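Local coordinates for protein terminal uridylyltransferase 1 (Trypanosoma brucei, PDB 5HZD) that catalyses the addition of uridines from UTP to the 3'-hydroxyl of guide RNAs, ribosomal RNAs and some mRNAs during mitochondrial RNA editing, at residues Q75-A86 with S111-A122; Y303-A314 with W343-Y352. One frame throughout, in Å; residues are numbered along the deposited sequence.

Contact 1 of 2, residues Q75-A86 with S111-A122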
loop_
_atom_site.group_PDB
_atom_site.type_symbol
_atom_site.label_atom_id
_atom_site.label_comp_id
_atom_site.label_asym_id
_atom_site.label_seq_id
_atom_site.Cartn_x
_atom_site.Cartn_y
_atom_site.Cartn_z
ATOM N N GLN A 75 5.668 -15.864 -2.206
ATOM C CA GLN A 75 6.376 -15.305 -1.049
ATOM C C GLN A 75 5.634 -14.188 -0.355
ATOM O O GLN A 75 5.919 -13.884 0.823
ATOM C CB GLN A 75 7.767 -14.792 -1.438
ATOM C CG GLN A 75 8.591 -15.795 -2.247
ATOM C CD GLN A 75 8.516 -17.193 -1.689
ATOM O OE1 GLN A 75 8.813 -17.427 -0.508
ATOM N NE2 GLN A 75 8.112 -18.144 -2.533
ATOM N N ARG A 76 4.712 -13.529 -1.066
ATOM C CA ARG A 76 3.938 -12.464 -0.451
ATOM C C ARG A 76 2.726 -13.021 0.312
ATOM O O ARG A 76 2.096 -12.297 1.094
ATOM C CB ARG A 76 3.499 -11.430 -1.500
ATOM C CG ARG A 76 4.596 -10.437 -1.940
ATOM C CD ARG A 76 5.073 -9.548 -0.772
ATOM N NE ARG A 76 5.025 -8.111 -1.061
ATOM C CZ ARG A 76 4.099 -7.280 -0.581
ATOM N NH1 ARG A 76 3.132 -7.740 0.193
ATOM N NH2 ARG A 76 4.139 -5.985 -0.884
ATOM N N ASP A 77 2.401 -14.290 0.075
ATOM C CA ASP A 77 1.218 -14.940 0.667
ATOM C C ASP A 77 1.663 -15.795 1.847
ATOM O O ASP A 77 2.134 -16.922 1.655
ATOM C CB ASP A 77 0.555 -15.839 -0.377
ATOM C CG ASP A 77 -0.717 -16.529 0.124
ATOM O OD1 ASP A 77 -1.022 -16.504 1.335
ATOM O OD2 ASP A 77 -1.406 -17.148 -0.713
ATOM N N ALA A 78 1.496 -15.265 3.059
ATOM C CA ALA A 78 1.943 -15.970 4.250
ATOM C C ALA A 78 0.797 -16.708 4.944
ATOM O O ALA A 78 0.938 -17.162 6.084
ATOM C CB ALA A 78 2.637 -14.992 5.206
ATOM N N GLY A 79 -0.339 -16.843 4.253
ATOM C CA GLY A 79 -1.432 -17.654 4.755
ATOM C C GLY A 79 -2.445 -16.847 5.559
ATOM O O GLY A 79 -2.196 -15.703 5.938
ATOM N N GLU A 80 -3.558 -17.494 5.877
ATOM C CA GLU A 80 -4.647 -16.760 6.528
ATOM C C GLU A 80 -4.270 -16.390 7.965
ATOM O O GLU A 80 -4.654 -15.324 8.473
ATOM C CB GLU A 80 -5.914 -17.616 6.519
ATOM C CG GLU A 80 -7.072 -16.881 7.122
ATOM C CD GLU A 80 -8.396 -17.588 6.899
ATOM O OE1 GLU A 80 -8.399 -18.726 6.376
ATOM O OE2 GLU A 80 -9.431 -16.975 7.250
ATOM N N SER A 81 -3.532 -17.256 8.649
ATOM C CA SER A 81 -3.181 -16.965 10.044
ATOM C C SER A 81 -2.346 -15.714 10.191
ATOM O O SER A 81 -2.518 -14.942 11.134
ATOM C CB SER A 81 -2.461 -18.159 10.667
ATOM O OG SER A 81 -3.341 -19.253 10.743
ATOM N N LYS A 82 -1.424 -15.504 9.261
ATOM C CA LYS A 82 -0.634 -14.284 9.256
ATOM C C LYS A 82 -1.514 -13.067 8.978
ATOM O O LYS A 82 -1.367 -12.034 9.613
ATOM C CB LYS A 82 0.513 -14.405 8.237
ATOM C CG LYS A 82 1.450 -13.211 8.231
ATOM C CD LYS A 82 2.166 -13.021 9.582
ATOM C CE LYS A 82 3.030 -14.182 9.928
ATOM N NZ LYS A 82 3.596 -13.994 11.303
ATOM N N MET A 83 -2.454 -13.180 8.044
ATOM C CA MET A 83 -3.382 -12.071 7.826
ATOM C C MET A 83 -4.144 -11.744 9.108
ATOM O O MET A 83 -4.396 -10.559 9.422
ATOM C CB MET A 83 -4.349 -12.402 6.685
ATOM C CG MET A 83 -5.449 -11.349 6.537
ATOM S SD MET A 83 -4.939 -9.838 5.730
ATOM C CE MET A 83 -5.291 -10.293 4.020
ATOM N N GLN A 84 -4.510 -12.776 9.859
ATOM C CA GLN A 84 -5.285 -12.534 11.073
ATOM C C GLN A 84 -4.463 -11.827 12.158
ATOM O O GLN A 84 -5.037 -11.154 13.024
ATOM C CB GLN A 84 -5.931 -13.826 11.547
ATOM C CG GLN A 84 -7.008 -14.278 10.536
ATOM C CD GLN A 84 -7.585 -15.637 10.856
ATOM O OE1 GLN A 84 -6.848 -16.590 11.133
ATOM N NE2 GLN A 84 -8.909 -15.740 10.824
ATOM N N GLU A 85 -3.124 -11.887 12.082
ATOM C CA GLU A 85 -2.330 -11.067 12.976
ATOM C C GLU A 85 -2.542 -9.584 12.738
ATOM O O GLU A 85 -2.602 -8.803 13.706
ATOM C CB GLU A 85 -0.839 -11.380 12.871
ATOM C CG GLU A 85 -0.521 -12.770 13.344
ATOM C CD GLU A 85 0.954 -13.131 13.159
ATOM O OE1 GLU A 85 1.781 -12.201 13.017
ATOM O OE2 GLU A 85 1.257 -14.356 13.140
ATOM N N ALA A 86 -2.676 -9.183 11.465
ATOM C CA ALA A 86 -3.000 -7.787 11.146
ATOM C C ALA A 86 -4.414 -7.423 11.643
ATOM O O ALA A 86 -4.638 -6.314 12.117
ATOM C CB ALA A 86 -2.869 -7.512 9.610
ATOM N N SER A 111 -1.854 -2.899 0.607
ATOM C CA SER A 111 -1.695 -4.150 -0.135
ATOM C C SER A 111 -2.435 -5.347 0.447
ATOM O O SER A 111 -2.744 -6.282 -0.278
ATOM C CB SER A 111 -0.217 -4.491 -0.365
ATOM O OG SER A 111 0.427 -4.847 0.850
ATOM N N SER A 112 -2.739 -5.339 1.753
ATOM C CA SER A 112 -3.440 -6.488 2.288
ATOM C C SER A 112 -4.865 -6.504 1.767
ATOM O O SER A 112 -5.450 -7.597 1.629
ATOM C CB SER A 112 -3.406 -6.519 3.834
ATOM O OG SER A 112 -4.053 -5.379 4.379
ATOM N N VAL A 113 -5.416 -5.316 1.453
ATOM C CA VAL A 113 -6.700 -5.216 0.791
ATOM C C VAL A 113 -6.530 -5.523 -0.687
ATOM O O VAL A 113 -7.175 -6.427 -1.203
ATOM C CB VAL A 113 -7.313 -3.832 0.995
ATOM C CG1 VAL A 113 -8.601 -3.676 0.152
ATOM C CG2 VAL A 113 -7.657 -3.666 2.460
ATOM N N ALA A 114 -5.642 -4.802 -1.349
ATOM C CA ALA A 114 -5.500 -4.925 -2.803
ATOM C C ALA A 114 -5.116 -6.335 -3.259
ATOM O O ALA A 114 -5.634 -6.796 -4.286
ATOM C CB ALA A 114 -4.479 -3.928 -3.295
ATOM N N MET A 115 -4.259 -7.026 -2.500
ATOM C CA MET A 115 -3.747 -8.352 -2.905
ATOM C C MET A 115 -4.375 -9.493 -2.136
ATOM O O MET A 115 -4.107 -10.650 -2.446
ATOM C CB MET A 115 -2.231 -8.448 -2.697
ATOM C CG MET A 115 -1.434 -7.311 -3.295
ATOM S SD MET A 115 -1.309 -7.548 -5.090
ATOM C CE MET A 115 -0.694 -5.948 -5.603
ATOM N N GLY A 116 -5.179 -9.192 -1.118
ATOM C CA GLY A 116 -5.856 -10.229 -0.351
ATOM C C GLY A 116 -4.936 -11.155 0.423
ATOM O O GLY A 116 -5.358 -12.217 0.856
ATOM N N VAL A 117 -3.683 -10.731 0.610
ATOM C CA VAL A 117 -2.715 -11.485 1.396
ATOM C C VAL A 117 -1.810 -10.488 2.127
ATOM O O VAL A 117 -1.743 -9.307 1.745
ATOM C CB VAL A 117 -1.802 -12.394 0.503
ATOM C CG1 VAL A 117 -2.614 -13.451 -0.216
ATOM C CG2 VAL A 117 -0.989 -11.553 -0.484
ATOM N N TRP A 118 -1.105 -10.969 3.157
ATOM C CA TRP A 118 -0.091 -10.156 3.839
ATOM C C TRP A 118 1.078 -11.060 4.246
ATOM O O TRP A 118 0.856 -12.155 4.753
ATOM C CB TRP A 118 -0.714 -9.461 5.053
ATOM C CG TRP A 118 0.255 -8.559 5.813
ATOM C CD1 TRP A 118 0.953 -7.502 5.326
ATOM C CD2 TRP A 118 0.572 -8.649 7.201
ATOM N NE1 TRP A 118 1.694 -6.921 6.324
ATOM C CE2 TRP A 118 1.496 -7.619 7.481
ATOM C CE3 TRP A 118 0.188 -9.512 8.229
ATOM C CZ2 TRP A 118 2.009 -7.399 8.762
ATOM C CZ3 TRP A 118 0.722 -9.305 9.496
ATOM C CH2 TRP A 118 1.634 -8.266 9.742
ATOM N N ASP A 119 2.319 -10.606 4.029
ATOM C CA ASP A 119 3.491 -11.453 4.271
ATOM C C ASP A 119 4.060 -11.326 5.682
ATOM O O ASP A 119 4.985 -12.058 6.084
ATOM C CB ASP A 119 4.557 -11.177 3.190
ATOM C CG ASP A 119 5.054 -9.743 3.199
ATOM O OD1 ASP A 119 4.639 -8.971 4.090
ATOM O OD2 ASP A 119 5.887 -9.367 2.327
ATOM N N GLY A 120 3.493 -10.409 6.449
ATOM C CA GLY A 120 3.862 -10.280 7.846
ATOM C C GLY A 120 4.919 -9.207 7.983
ATOM O O GLY A 120 5.342 -8.881 9.088
ATOM N N THR A 121 5.331 -8.636 6.863
ATOM C CA THR A 121 6.413 -7.643 6.857
ATOM C C THR A 121 6.047 -6.319 6.194
ATOM O O THR A 121 6.470 -5.249 6.648
ATOM C CB THR A 121 7.659 -8.179 6.142
ATOM O OG1 THR A 121 7.350 -8.424 4.766
ATOM C CG2 THR A 121 8.161 -9.455 6.811
ATOM N N ALA A 122 5.268 -6.373 5.108
ATOM C CA ALA A 122 4.856 -5.153 4.402
ATOM C C ALA A 122 4.174 -4.177 5.368
ATOM O O ALA A 122 3.424 -4.601 6.257
ATOM C CB ALA A 122 3.917 -5.463 3.250
HETATM O O HOH W 1 7.561 -11.555 1.503
HETATM O O HOH W 2 0.302 -7.659 1.108
HETATM O O HOH W 3 -1.357 -13.665 4.307
#
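The apolar part of the contact centres on W118, whose indole is laid against the start of helix 80-100. A86 CB stands over one face as a CH-pi contact, 4.2 Å from the centroid of the six-membered ring and 24° off its normal; G120 N lies over the opposite face. The carbonyl oxygen of K82 meets the ring edge in plane, 3.3 Å from CE3. With chi1 at -179° the indole CG lies opposite the backbone N of W118, and NE1 faces back into its own loop, donating almost straight to A122 O (2.9 Å, 173°). M83 bends at chi2 and chi3, which brings CE to the backbone of S112 and G116.

The charged pairing is looser. R76 and D119 form a long salt bridge, NE to OD2 3.7 Å, in which no N-H points at the oxygen; the nearest approach is R76 CD to D119 OD2, 3.2 Å. D119 OD1 accepts T121 N (Asx turn) from above the carboxylate plane and A122 N (Asx motif) on its syn lone pair.

The polar links across the contact run through waters. One donates to both Q75 O and D119 OD2; another joins V117 O, S111 OG and, weakly, R76 NH1; a third spans G79 O and W118 N.

D119 OD1 thus fixes the turn into A122, part of the UTP site by similarity, while D119 OD2 meets R76 through charge.

Contact 2 of 2, residues Y303-A314 with W343-Y352; sequences YLLSHPCARPGA and WIYYLVQKGY
W343 reaches from helix 336-349 onto helix 310-324. From CB, with CG opposite the backbone N (chi1 169°), the ring swings across so that CD1 comes 3.8 Å from A314 CB and lies 4.0 Å from L304 CD2. NE1 then donates to A310 O at 2.9 Å, in the carbonyl plane and on a lone pair, although the acceptor sits 20° out of the indole plane. That oxygen also takes the helical N-H of A314 and lies near CE2. Farther out, CZ2 packs 3.6 Å from G313 CA, where the glycine lets the ring lie close to the helix backbone, and CH2 is 4.2 Å from the same atom.

A314 N and G313 C lie over one face of the indole; L347 CD1, from its own helix, covers the opposite one and also touches A310 CB. The tryptophan is thus a knob in a hole formed by L304, A310, G313 and A314. It joins helices that carry UTP-binding residues, K318 on 310-324 and Y337 on 336-349, and whose short segments run at 140° to each other.

Beside it, I344 CG2 stands over the centre of the Y303 ring, a CH-pi contact 3.5 Å from the centroid. At the far end, Y352 and H307 pair offset edge-to-face, the tyrosine supplying the edge.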
loop_
_atom_site.group_PDB
_atom_site.type_symbol
_atom_site.label_atom_id
_atom_site.label_comp_id
_atom_site.label_asym_id
_atom_site.label_seq_id
_atom_site.Cartn_x
_atom_site.Cartn_y
_atom_site.Cartn_z
ATOM N N TYR A 303 -10.413 -5.347 -9.261
ATOM C CA TYR A 303 -9.702 -5.690 -10.486
ATOM C C TYR A 303 -8.748 -6.880 -10.333
ATOM O O TYR A 303 -8.748 -7.801 -11.165
ATOM C CB TYR A 303 -8.902 -4.471 -10.962
ATOM C CG TYR A 303 -9.663 -3.530 -11.860
ATOM C CD1 TYR A 303 -10.076 -3.949 -13.130
ATOM C CD2 TYR A 303 -9.887 -2.210 -11.496
ATOM C CE1 TYR A 303 -10.719 -3.065 -14.009
ATOM C CE2 TYR A 303 -10.549 -1.316 -12.387
ATOM C CZ TYR A 303 -10.941 -1.771 -13.626
ATOM O OH TYR A 303 -11.557 -0.885 -14.501
ATOM N N LEU A 304 -7.932 -6.868 -9.290
ATOM C CA LEU A 304 -6.846 -7.851 -9.235
ATOM C C LEU A 304 -7.328 -9.251 -8.873
ATOM O O LEU A 304 -6.653 -10.241 -9.172
ATOM C CB LEU A 304 -5.773 -7.370 -8.260
ATOM C CG LEU A 304 -5.063 -6.082 -8.694
ATOM C CD1 LEU A 304 -4.005 -5.761 -7.686
ATOM C CD2 LEU A 304 -4.410 -6.235 -10.087
ATOM N N LEU A 305 -8.502 -9.360 -8.274
ATOM C CA LEU A 305 -9.072 -10.687 -8.031
ATOM C C LEU A 305 -9.773 -11.286 -9.253
ATOM O O LEU A 305 -10.206 -12.447 -9.234
ATOM C CB LEU A 305 -10.053 -10.647 -6.850
ATOM C CG LEU A 305 -9.443 -10.516 -5.466
ATOM C CD1 LEU A 305 -10.599 -10.444 -4.471
ATOM C CD2 LEU A 305 -8.503 -11.704 -5.146
ATOM N N SER A 306 -9.904 -10.506 -10.323
ATOM C CA SER A 306 -10.733 -10.938 -11.435
ATOM C C SER A 306 -10.025 -11.756 -12.525
ATOM O O SER A 306 -10.660 -12.161 -13.502
ATOM C CB SER A 306 -11.511 -9.743 -12.036
ATOM O OG SER A 306 -10.650 -8.879 -12.741
ATOM N N HIS A 307 -8.728 -12.014 -12.349
ATOM C CA HIS A 307 -8.000 -12.991 -13.164
ATOM C C HIS A 307 -6.973 -13.632 -12.221
ATOM O O HIS A 307 -6.351 -12.920 -11.434
ATOM C CB HIS A 307 -7.260 -12.263 -14.296
ATOM C CG HIS A 307 -6.681 -13.184 -15.315
ATOM N ND1 HIS A 307 -5.584 -13.981 -15.054
ATOM C CD2 HIS A 307 -7.037 -13.441 -16.600
ATOM C CE1 HIS A 307 -5.307 -14.707 -16.123
ATOM N NE2 HIS A 307 -6.163 -14.382 -17.083
ATOM N N PRO A 308 -6.763 -14.957 -12.318
ATOM C CA PRO A 308 -5.846 -15.640 -11.395
ATOM C C PRO A 308 -4.385 -15.208 -11.553
ATOM O O PRO A 308 -3.595 -15.444 -10.626
ATOM C CB PRO A 308 -6.014 -17.121 -11.751
ATOM C CG PRO A 308 -6.567 -17.151 -13.135
ATOM C CD PRO A 308 -7.431 -15.898 -13.234
ATOM N N CYS A 309 -4.022 -14.597 -12.681
ATOM C CA CYS A 309 -2.655 -14.118 -12.845
ATOM C C CYS A 309 -2.510 -12.627 -12.562
ATOM O O CYS A 309 -1.393 -12.048 -12.651
ATOM C CB CYS A 309 -2.154 -14.426 -14.259
ATOM S SG CYS A 309 -2.162 -16.168 -14.562
ATOM N N ALA A 310 -3.596 -11.963 -12.165
ATOM C CA ALA A 310 -3.504 -10.516 -12.013
ATOM C C ALA A 310 -2.719 -10.072 -10.780
ATOM O O ALA A 310 -1.886 -9.155 -10.855
ATOM C CB ALA A 310 -4.918 -9.863 -12.035
ATOM N N ARG A 311 -2.926 -10.722 -9.632
ATOM C CA ARG A 311 -2.085 -10.337 -8.489
ATOM C C ARG A 311 -0.606 -10.712 -8.671
ATOM O O ARG A 311 0.267 -9.886 -8.379
ATOM C CB ARG A 311 -2.625 -10.903 -7.178
ATOM C CG ARG A 311 -3.945 -10.266 -6.733
ATOM C CD ARG A 311 -4.464 -11.026 -5.514
ATOM N NE ARG A 311 -4.879 -12.367 -5.884
ATOM C CZ ARG A 311 -5.086 -13.335 -5.003
ATOM N NH1 ARG A 311 -4.882 -13.111 -3.706
ATOM N NH2 ARG A 311 -5.470 -14.531 -5.432
ATOM N N PRO A 312 -0.306 -11.940 -9.140
ATOM C CA PRO A 312 1.117 -12.257 -9.325
ATOM C C PRO A 312 1.818 -11.272 -10.260
ATOM O O PRO A 312 2.943 -10.810 -9.983
ATOM C CB PRO A 312 1.078 -13.686 -9.900
ATOM C CG PRO A 312 -0.131 -14.279 -9.213
ATOM C CD PRO A 312 -1.153 -13.140 -9.323
ATOM N N GLY A 313 1.160 -10.874 -11.344
ATOM C CA GLY A 313 1.794 -9.907 -12.221
ATOM C C GLY A 313 1.981 -8.552 -11.560
ATOM O O GLY A 313 2.985 -7.899 -11.796
ATOM N N ALA A 314 1.000 -8.128 -10.762
ATOM C CA ALA A 314 1.081 -6.844 -10.095
ATOM C C ALA A 314 2.241 -6.842 -9.113
ATOM O O ALA A 314 2.958 -5.833 -8.992
ATOM C CB ALA A 314 -0.215 -6.564 -9.359
ATOM N N TRP A 343 -0.825 -1.705 -15.154
ATOM C CA TRP A 343 -1.070 -3.125 -15.351
ATOM C C TRP A 343 -2.545 -3.381 -15.578
ATOM O O TRP A 343 -2.929 -4.094 -16.508
ATOM C CB TRP A 343 -0.557 -3.831 -14.084
ATOM C CG TRP A 343 -0.903 -5.288 -13.901
ATOM C CD1 TRP A 343 -1.561 -5.826 -12.829
ATOM C CD2 TRP A 343 -0.490 -6.409 -14.715
ATOM N NE1 TRP A 343 -1.623 -7.208 -12.953
ATOM C CE2 TRP A 343 -0.962 -7.579 -14.092
ATOM C CE3 TRP A 343 0.206 -6.523 -15.922
ATOM C CZ2 TRP A 343 -0.749 -8.849 -14.614
ATOM C CZ3 TRP A 343 0.425 -7.806 -16.440
ATOM C CH2 TRP A 343 -0.076 -8.944 -15.799
ATOM N N ILE A 344 -3.394 -2.790 -14.756
ATOM C CA ILE A 344 -4.834 -3.049 -14.896
ATOM C C ILE A 344 -5.380 -2.491 -16.217
ATOM O O ILE A 344 -6.209 -3.135 -16.868
ATOM C CB ILE A 344 -5.581 -2.436 -13.747
ATOM C CG1 ILE A 344 -5.235 -3.239 -12.495
ATOM C CG2 ILE A 344 -7.077 -2.509 -13.990
ATOM C CD1 ILE A 344 -5.644 -2.524 -11.195
ATOM N N TYR A 345 -4.913 -1.304 -16.616
ATOM C CA TYR A 345 -5.379 -0.725 -17.886
ATOM C C TYR A 345 -5.041 -1.661 -19.034
ATOM O O TYR A 345 -5.875 -1.905 -19.913
ATOM C CB TYR A 345 -4.747 0.652 -18.122
ATOM C CG TYR A 345 -5.065 1.254 -19.461
ATOM C CD1 TYR A 345 -6.286 1.874 -19.687
ATOM C CD2 TYR A 345 -4.124 1.196 -20.496
ATOM C CE1 TYR A 345 -6.586 2.447 -20.959
ATOM C CE2 TYR A 345 -4.402 1.764 -21.736
ATOM C CZ TYR A 345 -5.626 2.372 -21.953
ATOM O OH TYR A 345 -5.918 2.913 -23.185
ATOM N N TYR A 346 -3.826 -2.195 -19.018
ATOM C CA TYR A 346 -3.437 -3.210 -20.007
ATOM C C TYR A 346 -4.369 -4.430 -19.956
ATOM O O TYR A 346 -4.844 -4.913 -21.002
ATOM C CB TYR A 346 -1.976 -3.600 -19.783
ATOM C CG TYR A 346 -1.595 -4.951 -20.342
ATOM C CD1 TYR A 346 -1.435 -5.144 -21.711
ATOM C CD2 TYR A 346 -1.387 -6.016 -19.489
ATOM C CE1 TYR A 346 -1.043 -6.378 -22.216
ATOM C CE2 TYR A 346 -1.019 -7.258 -19.972
ATOM C CZ TYR A 346 -0.872 -7.436 -21.336
ATOM O OH TYR A 346 -0.476 -8.673 -21.816
ATOM N N LEU A 347 -4.636 -4.956 -18.763
ATOM C CA LEU A 347 -5.527 -6.102 -18.644
ATOM C C LEU A 347 -6.903 -5.804 -19.208
ATOM O O LEU A 347 -7.506 -6.681 -19.844
ATOM C CB LEU A 347 -5.667 -6.559 -17.169
ATOM C CG LEU A 347 -4.370 -7.051 -16.507
ATOM C CD1 LEU A 347 -4.645 -7.417 -15.034
ATOM C CD2 LEU A 347 -3.759 -8.249 -17.289
ATOM N N VAL A 348 -7.428 -4.600 -18.967
ATOM C CA VAL A 348 -8.756 -4.276 -19.456
ATOM C C VAL A 348 -8.721 -4.150 -20.963
ATOM O O VAL A 348 -9.576 -4.707 -21.660
ATOM C CB VAL A 348 -9.248 -2.950 -18.860
ATOM C CG1 VAL A 348 -10.515 -2.459 -19.616
ATOM C CG2 VAL A 348 -9.511 -3.092 -17.369
ATOM N N GLN A 349 -7.719 -3.441 -21.492
ATOM C CA GLN A 349 -7.707 -3.136 -22.934
ATOM C C GLN A 349 -7.521 -4.395 -23.747
ATOM O O GLN A 349 -8.035 -4.502 -24.871
ATOM C CB GLN A 349 -6.648 -2.083 -23.285
ATOM C CG GLN A 349 -6.955 -0.728 -22.726
ATOM C CD GLN A 349 -8.281 -0.190 -23.200
ATOM O OE1 GLN A 349 -8.585 -0.242 -24.392
ATOM N NE2 GLN A 349 -9.085 0.345 -22.275
ATOM N N LYS A 350 -6.822 -5.362 -23.170
ATOM C CA LYS A 350 -6.561 -6.639 -23.836
ATOM C C LYS A 350 -7.599 -7.714 -23.531
ATOM O O LYS A 350 -7.519 -8.824 -24.058
ATOM C CB LYS A 350 -5.149 -7.140 -23.503
ATOM C CG LYS A 350 -4.031 -6.299 -24.135
ATOM C CD LYS A 350 -4.095 -6.352 -25.666
ATOM C CE LYS A 350 -2.885 -5.695 -26.314
ATOM N NZ LYS A 350 -3.027 -5.752 -27.808
ATOM N N GLY A 351 -8.550 -7.402 -22.659
ATOM C CA GLY A 351 -9.678 -8.290 -22.382
ATOM C C GLY A 351 -9.421 -9.387 -21.375
ATOM O O GLY A 351 -10.207 -10.312 -21.265
ATOM N N TYR A 352 -8.320 -9.302 -20.640
ATOM C CA TYR A 352 -8.046 -10.251 -19.559
ATOM C C TYR A 352 -8.945 -10.104 -18.330
ATOM O O TYR A 352 -9.175 -11.089 -17.604
ATOM C CB TYR A 352 -6.583 -10.164 -19.101
ATOM C CG TYR A 352 -5.581 -10.644 -20.097
ATOM C CD1 TYR A 352 -5.408 -12.003 -20.331
ATOM C CD2 TYR A 352 -4.812 -9.735 -20.822
ATOM C CE1 TYR A 352 -4.472 -12.453 -21.245
ATOM C CE2 TYR A 352 -3.863 -10.174 -21.727
ATOM C CZ TYR A 352 -3.705 -11.530 -21.930
ATOM O OH TYR A 352 -2.775 -11.969 -22.837
HETATM O O HOH W 4 -10.657 -12.786 -16.494
#

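Contacts 1 and 2 have centres about 20 Å apart, yet they meet directly. M115, next in sequence to A114 of helix 111-114, makes most of the link: its carbonyl O lies 2.9 Å from R311 NH1, a probable hydrogen bond, and its CE packs 3.8 Å from A314 CB and 3.9 Å from L304 CD1. The palm segment of contact 1 is thereby fitted against the helices of contact 2. Both lie near K318, which binds UTP: its side chain is about 6 Å from that of A314 and about 5 Å from that of R76, consistent with the two contacts flanking the UTP site. A122 directly precedes D123, a probable catalytic metal ligand together with D125.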